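Local coordinates for K Homology domain-containing protein (Aeropyrum pernix, PDB 1TUA) that is of unknown function but, as a two-KH-domain protein, probably binds RNA, at residues 145-153 / 170-181. Residues are numbered along the deposited sequence; the frame is centred on the assembly and turned at random.
Sequences ERAMAAKQA and LERIMREIKRRE
An antiparallel helix pair, in which Arg146 reaches across to Glu181 and Ala149 packs against Leu170, joins the last helix of the second KH domain to the long C-terminal helix. Over these segments the helix axes come within 10.3 Å of each other, their directions 173° apart, illustrating how one interface can be mainly apolar at one end and ionic over an apolar floor at the other. At the apolar end Ala149 CB rests 3.9 Å from Leu170 CD1 and touches Ile173 CG2 and Met174 SD, while Ala153 CB meets Leu170 CD2; Leu170 also lies on Met126 and Thr127 of helix 118-127.

At the ionic end Ile177 lies beneath Glu145 and Arg146, its CD1 against Glu145 CB and its CG2 near Arg146 NH1. Arg146 is a knob among Met174, Ile177, Lys178 and Glu181. Extended from CG to NE, it crosses Met174 at about a right angle, with Met174 CE over one guanidinium face, 3.9 Å from Arg146 NE. The carboxylate lies tilted at the guanidinium edge: Arg146 NH2 donates to the syn side of Glu181 OE1 at 2.7 Å, somewhat out of the carboxylate plane, and Arg146 NH1 to Glu181 OE2 from above it at 3.1 Å. Arg146 NH1 also pairs with Asp143. A methionine here would probably leave Glu181 without its cationic mate. Glu145 OE2 forms a longer salt bridge with Arg180 NH1 (3.3 Å), their flat groups 52° apart; Arg180 NH2 holds Glu176 OE2 as well. One water links the two ionic pairs, lying 2.6 Å from Glu145 OE1 and 2.7 Å from Glu181 OE2.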
ATOM      1  N   GLU A 145      -4.978  -5.622 -10.547  1.00 15.59           N
ATOM      2  CA  GLU A 145      -5.965  -4.826 -11.265  1.00 16.41           C
ATOM      3  C   GLU A 145      -6.751  -3.840 -10.407  1.00 14.71           C
ATOM      4  O   GLU A 145      -6.982  -2.700 -10.818  1.00 14.22           O
ATOM      5  CB  GLU A 145      -6.931  -5.742 -11.996  1.00 18.53           C
ATOM      6  CG  GLU A 145      -6.266  -6.571 -13.050  1.00 23.03           C
ATOM      7  CD  GLU A 145      -7.276  -7.260 -13.917  1.00 28.19           C
ATOM      8  OE1 GLU A 145      -7.990  -8.149 -13.404  1.00 30.76           O
ATOM      9  OE2 GLU A 145      -7.370  -6.898 -15.107  1.00 31.96           O
ATOM     10  N   ARG A 146      -7.174  -4.276  -9.226  1.00 12.88           N
ATOM     11  CA  ARG A 146      -7.922  -3.402  -8.331  1.00 13.26           C
ATOM     12  C   ARG A 146      -7.046  -2.265  -7.798  1.00 12.38           C
ATOM     13  O   ARG A 146      -7.491  -1.119  -7.719  1.00 12.45           O
ATOM     14  CB  ARG A 146      -8.519  -4.214  -7.180  1.00 12.85           C
ATOM     15  CG  ARG A 146      -9.642  -5.135  -7.638  1.00 13.62           C
ATOM     16  CD  ARG A 146     -10.162  -6.011  -6.513  1.00 13.69           C
ATOM     17  NE  ARG A 146     -11.383  -6.705  -6.920  1.00 16.37           N
ATOM     18  CZ  ARG A 146     -11.439  -7.626  -7.876  1.00 15.39           C
ATOM     19  NH1 ARG A 146     -10.340  -7.982  -8.527  1.00 16.06           N
ATOM     20  NH2 ARG A 146     -12.603  -8.178  -8.194  1.00 15.98           N
ATOM     21  N   ALA A 147      -5.802  -2.573  -7.444  1.00 11.42           N
ATOM     22  CA  ALA A 147      -4.890  -1.540  -6.955  1.00 11.60           C
ATOM     23  C   ALA A 147      -4.609  -0.522  -8.072  1.00 12.23           C
ATOM     24  O   ALA A 147      -4.529   0.683  -7.824  1.00 12.59           O
ATOM     25  CB  ALA A 147      -3.584  -2.171  -6.466  1.00 11.15           C
ATOM     26  N   MET A 148      -4.459  -1.007  -9.303  1.00 12.57           N
ATOM     27  CA  MET A 148      -4.198  -0.106 -10.418  1.00 14.59           C
ATOM     28  C   MET A 148      -5.439   0.739 -10.728  1.00 14.02           C
ATOM     29  O   MET A 148      -5.318   1.901 -11.134  1.00 13.34           O
ATOM     30  CB  MET A 148      -3.746  -0.890 -11.659  1.00 17.14           C
ATOM     31  CG  MET A 148      -2.333  -1.502 -11.535  1.00 19.45           C
ATOM     32  SD  MET A 148      -1.042  -0.313 -10.993  1.00 19.37           S
ATOM     33  CE  MET A 148      -0.967   0.743 -12.413  1.00 24.61           C
ATOM     34  N   ALA A 149      -6.627   0.170 -10.521  1.00 12.17           N
ATOM     35  CA  ALA A 149      -7.869   0.913 -10.756  1.00 11.18           C
ATOM     36  C   ALA A 149      -7.961   2.055  -9.742  1.00 11.05           C
ATOM     37  O   ALA A 149      -8.277   3.194 -10.093  1.00 11.30           O
ATOM     38  CB  ALA A 149      -9.072  -0.014 -10.615  1.00 10.50           C
ATOM     39  N   ALA A 150      -7.675   1.743  -8.480  1.00 10.35           N
ATOM     40  CA  ALA A 150      -7.707   2.736  -7.411  1.00  9.89           C
ATOM     41  C   ALA A 150      -6.664   3.834  -7.660  1.00 10.92           C
ATOM     42  O   ALA A 150      -6.919   5.018  -7.440  1.00 11.00           O
ATOM     43  CB  ALA A 150      -7.441   2.056  -6.068  1.00  9.47           C
ATOM     44  N   LYS A 151      -5.483   3.425  -8.115  1.00 11.47           N
ATOM     45  CA  LYS A 151      -4.399   4.359  -8.391  1.00 12.88           C
ATOM     46  C   LYS A 151      -4.860   5.394  -9.411  1.00 13.72           C
ATOM     47  O   LYS A 151      -4.647   6.598  -9.244  1.00 13.53           O
ATOM     48  CB  LYS A 151      -3.191   3.597  -8.938  1.00 15.16           C
ATOM     49  CG  LYS A 151      -2.005   4.462  -9.343  1.00 20.38           C
ATOM     50  CD  LYS A 151      -0.935   3.608 -10.016  1.00 24.30           C
ATOM     51  CE  LYS A 151       0.288   4.426 -10.411  1.00 28.30           C
ATOM     52  NZ  LYS A 151       1.140   4.787  -9.240  1.00 30.74           N
ATOM     53  N   GLN A 152      -5.494   4.909 -10.473  1.00 12.67           N
ATOM     54  CA  GLN A 152      -5.987   5.780 -11.524  1.00 14.14           C
ATOM     55  C   GLN A 152      -7.026   6.761 -10.969  1.00 13.92           C
ATOM     56  O   GLN A 152      -6.959   7.962 -11.245  1.00 14.40           O
ATOM     57  CB  GLN A 152      -6.577   4.925 -12.651  1.00 17.35           C
ATOM     58  CG  GLN A 152      -7.160   5.709 -13.803  1.00 24.03           C
ATOM     59  CD  GLN A 152      -7.652   4.806 -14.918  1.00 26.34           C
ATOM     60  OE1 GLN A 152      -8.245   3.753 -14.671  1.00 28.86           O
ATOM     61  NE2 GLN A 152      -7.421   5.221 -16.156  1.00 29.12           N
ATOM     62  N   ALA A 153      -7.977   6.256 -10.180  1.00 12.39           N
ATOM     63  CA  ALA A 153      -9.006   7.113  -9.593  1.00 12.08           C
ATOM     64  C   ALA A 153      -8.369   8.200  -8.722  1.00 12.93           C
ATOM     65  O   ALA A 153      -8.772   9.369  -8.773  1.00 12.34           O
ATOM     66  CB  ALA A 153      -9.977   6.278  -8.771  1.00 10.98           C
ATOM     67  N   LEU A 170     -14.436   4.639 -12.651  1.00 16.63           N
ATOM     68  CA  LEU A 170     -14.008   3.522 -11.812  1.00 17.56           C
ATOM     69  C   LEU A 170     -15.029   2.389 -11.908  1.00 18.60           C
ATOM     70  O   LEU A 170     -14.673   1.214 -11.931  1.00 17.65           O
ATOM     71  CB  LEU A 170     -13.875   4.000 -10.365  1.00 18.12           C
ATOM     72  CG  LEU A 170     -13.175   3.111  -9.339  1.00 20.25           C
ATOM     73  CD1 LEU A 170     -11.802   2.689  -9.848  1.00 18.12           C
ATOM     74  CD2 LEU A 170     -13.063   3.885  -8.027  1.00 17.49           C
ATOM     75  N   GLU A 171     -16.299   2.772 -11.972  1.00 20.68           N
ATOM     76  CA  GLU A 171     -17.422   1.845 -12.089  1.00 24.12           C
ATOM     77  C   GLU A 171     -17.253   0.993 -13.354  1.00 24.86           C
ATOM     78  O   GLU A 171     -17.419  -0.233 -13.328  1.00 25.64           O
ATOM     79  CB  GLU A 171     -18.720   2.649 -12.188  1.00 27.29           C
ATOM     80  CG  GLU A 171     -19.995   1.842 -12.135  1.00 32.16           C
ATOM     81  CD  GLU A 171     -20.558   1.761 -10.740  1.00 33.56           C
ATOM     82  OE1 GLU A 171     -20.618   2.808 -10.064  1.00 36.87           O
ATOM     83  OE2 GLU A 171     -20.951   0.658 -10.322  1.00 35.68           O
ATOM     84  N   ARG A 172     -16.926   1.659 -14.462  1.00 23.79           N
ATOM     85  CA  ARG A 172     -16.730   0.980 -15.739  1.00 23.80           C
ATOM     86  C   ARG A 172     -15.556   0.021 -15.643  1.00 20.79           C
ATOM     87  O   ARG A 172     -15.649  -1.133 -16.061  1.00 18.37           O
ATOM     88  CB  ARG A 172     -16.458   1.997 -16.850  1.00 26.86           C
ATOM     89  CG  ARG A 172     -17.547   3.038 -17.008  1.00 34.79           C
ATOM     90  CD  ARG A 172     -18.827   2.447 -17.576  1.00 39.92           C
ATOM     91  NE  ARG A 172     -19.943   3.387 -17.474  1.00 45.15           N
ATOM     92  CZ  ARG A 172     -19.929   4.628 -17.955  1.00 47.26           C
ATOM     93  NH1 ARG A 172     -18.852   5.095 -18.582  1.00 47.91           N
ATOM     94  NH2 ARG A 172     -20.991   5.408 -17.806  1.00 48.21           N
ATOM     95  N   ILE A 173     -14.451   0.512 -15.094  1.00 17.61           N
ATOM     96  CA  ILE A 173     -13.248  -0.292 -14.942  1.00 17.91           C
ATOM     97  C   ILE A 173     -13.477  -1.514 -14.056  1.00 16.38           C
ATOM     98  O   ILE A 173     -13.068  -2.624 -14.404  1.00 15.45           O
ATOM     99  CB  ILE A 173     -12.091   0.545 -14.332  1.00 19.29           C
ATOM    100  CG1 ILE A 173     -11.716   1.690 -15.280  1.00 20.42           C
ATOM    101  CG2 ILE A 173     -10.890  -0.345 -14.054  1.00 18.21           C
ATOM    102  CD1 ILE A 173     -11.254   1.239 -16.644  1.00 22.78           C
ATOM    103  N   MET A 174     -14.132  -1.312 -12.914  1.00 15.11           N
ATOM    104  CA  MET A 174     -14.378  -2.406 -11.978  1.00 15.27           C
ATOM    105  C   MET A 174     -15.436  -3.408 -12.438  1.00 16.65           C
ATOM    106  O   MET A 174     -15.324  -4.601 -12.156  1.00 15.61           O
ATOM    107  CB  MET A 174     -14.739  -1.852 -10.598  1.00 13.65           C
ATOM    108  CG  MET A 174     -13.541  -1.286  -9.827  1.00 15.18           C
ATOM    109  SD  MET A 174     -12.206  -2.494  -9.536  1.00  6.31           S
ATOM    110  CE  MET A 174     -13.130  -3.821  -8.810  1.00 13.43           C
ATOM    111  N   ARG A 175     -16.463  -2.937 -13.139  1.00 16.82           N
ATOM    112  CA  ARG A 175     -17.486  -3.850 -13.622  1.00 18.01           C
ATOM    113  C   ARG A 175     -16.832  -4.768 -14.666  1.00 19.23           C
ATOM    114  O   ARG A 175     -17.135  -5.957 -14.754  1.00 20.50           O
ATOM    115  CB  ARG A 175     -18.662  -3.068 -14.226  1.00 19.12           C
ATOM    116  CG  ARG A 175     -19.857  -3.956 -14.558  1.00 21.44           C
ATOM    117  CD  ARG A 175     -21.078  -3.188 -15.034  1.00 20.55           C
ATOM    118  NE  ARG A 175     -21.956  -4.097 -15.763  1.00 23.66           N
ATOM    119  CZ  ARG A 175     -23.007  -3.724 -16.486  1.00 26.08           C
ATOM    120  NH1 ARG A 175     -23.336  -2.441 -16.585  1.00 24.83           N
ATOM    121  NH2 ARG A 175     -23.712  -4.639 -17.143  1.00 26.04           N
ATOM    122  N   GLU A 176     -15.901  -4.211 -15.432  1.00 21.40           N
ATOM    123  CA  GLU A 176     -15.179  -4.956 -16.460  1.00 23.56           C
ATOM    124  C   GLU A 176     -14.296  -6.041 -15.827  1.00 22.92           C
ATOM    125  O   GLU A 176     -14.250  -7.181 -16.297  1.00 23.05           O
ATOM    126  CB  GLU A 176     -14.311  -3.986 -17.264  1.00 28.61           C
ATOM    127  CG  GLU A 176     -13.520  -4.610 -18.393  1.00 36.79           C
ATOM    128  CD  GLU A 176     -12.409  -3.686 -18.883  1.00 43.70           C
ATOM    129  OE1 GLU A 176     -12.697  -2.493 -19.146  1.00 44.75           O
ATOM    130  OE2 GLU A 176     -11.248  -4.154 -19.001  1.00 46.59           O
ATOM    131  N   ILE A 177     -13.593  -5.673 -14.761  1.00 20.57           N
ATOM    132  CA  ILE A 177     -12.711  -6.600 -14.053  1.00 19.00           C
ATOM    133  C   ILE A 177     -13.500  -7.761 -13.441  1.00 17.96           C
ATOM    134  O   ILE A 177     -13.144  -8.932 -13.608  1.00 17.20           O
ATOM    135  CB  ILE A 177     -11.931  -5.854 -12.932  1.00 17.65           C
ATOM    136  CG1 ILE A 177     -10.960  -4.856 -13.567  1.00 17.54           C
ATOM    137  CG2 ILE A 177     -11.183  -6.843 -12.044  1.00 16.44           C
ATOM    138  CD1 ILE A 177     -10.303  -3.922 -12.577  1.00 17.67           C
ATOM    139  N   LYS A 178     -14.580  -7.430 -12.742  1.00 17.94           N
ATOM    140  CA  LYS A 178     -15.397  -8.445 -12.101  1.00 19.93           C
ATOM    141  C   LYS A 178     -16.154  -9.293 -13.115  1.00 21.19           C
ATOM    142  O   LYS A 178     -16.325 -10.493 -12.918  1.00 21.14           O
ATOM    143  CB  LYS A 178     -16.376  -7.797 -11.124  1.00 20.65           C
ATOM    144  CG  LYS A 178     -15.714  -7.154  -9.924  1.00 23.49           C
ATOM    145  CD  LYS A 178     -16.767  -6.689  -8.942  1.00 27.81           C
ATOM    146  CE  LYS A 178     -16.144  -6.136  -7.686  1.00 31.29           C
ATOM    147  NZ  LYS A 178     -17.200  -5.724  -6.719  1.00 34.32           N
ATOM    148  N   ARG A 179     -16.614  -8.674 -14.196  1.00 23.21           N
ATOM    149  CA  ARG A 179     -17.330  -9.430 -15.216  1.00 24.65           C
ATOM    150  C   ARG A 179     -16.398 -10.496 -15.781  1.00 24.86           C
ATOM    151  O   ARG A 179     -16.769 -11.665 -15.895  1.00 24.79           O
ATOM    152  CB  ARG A 179     -17.811  -8.505 -16.339  1.00 27.22           C
ATOM    153  CG  ARG A 179     -18.560  -9.228 -17.460  1.00 29.68           C
ATOM    154  CD  ARG A 179     -19.513  -8.290 -18.192  1.00 32.48           C
ATOM    155  NE  ARG A 179     -20.258  -8.968 -19.251  1.00 35.17           N
ATOM    156  CZ  ARG A 179     -19.726  -9.358 -20.406  1.00 37.85           C
ATOM    157  NH1 ARG A 179     -18.439  -9.133 -20.656  1.00 38.41           N
ATOM    158  NH2 ARG A 179     -20.480  -9.977 -21.312  1.00 38.07           N
ATOM    159  N   ARG A 180     -15.178 -10.089 -16.114  1.00 25.46           N
ATOM    160  CA  ARG A 180     -14.183 -10.999 -16.667  1.00 26.36           C
ATOM    161  C   ARG A 180     -13.892 -12.133 -15.693  1.00 26.16           C
ATOM    162  O   ARG A 180     -13.754 -13.289 -16.093  1.00 26.57           O
ATOM    163  CB  ARG A 180     -12.897 -10.238 -16.967  1.00 29.61           C
ATOM    164  CG  ARG A 180     -11.925 -10.982 -17.852  1.00 33.89           C
ATOM    165  CD  ARG A 180     -10.678 -10.150 -18.100  1.00 38.69           C
ATOM    166  NE  ARG A 180     -11.005  -8.750 -18.371  1.00 43.67           N
ATOM    167  CZ  ARG A 180     -10.774  -7.748 -17.522  1.00 45.87           C
ATOM    168  NH1 ARG A 180     -10.206  -7.986 -16.344  1.00 45.90           N
ATOM    169  NH2 ARG A 180     -11.124  -6.507 -17.843  1.00 45.51           N
ATOM    170  N   GLU A 181     -13.796 -11.803 -14.412  1.00 24.32           N
ATOM    171  CA  GLU A 181     -13.526 -12.823 -13.410  1.00 24.04           C
ATOM    172  C   GLU A 181     -14.678 -13.819 -13.357  1.00 23.39           C
ATOM    173  O   GLU A 181     -14.460 -15.030 -13.344  1.00 24.23           O
ATOM    174  CB  GLU A 181     -13.315 -12.186 -12.028  1.00 23.41           C
ATOM    175  CG  GLU A 181     -12.150 -11.206 -11.982  1.00 24.47           C
ATOM    176  CD  GLU A 181     -11.872 -10.665 -10.583  1.00 25.61           C
ATOM    177  OE1 GLU A 181     -12.834 -10.289  -9.877  1.00 25.45           O
ATOM    178  OE2 GLU A 181     -10.684 -10.606 -10.198  1.00 25.66           O
TER
HETATM  179  O   HOH W   1     -10.746  -9.683 -14.202  1.00 33.22           O
HETATM  180  O   HOH W   2      -8.519  -9.922 -11.571  1.00 41.13           O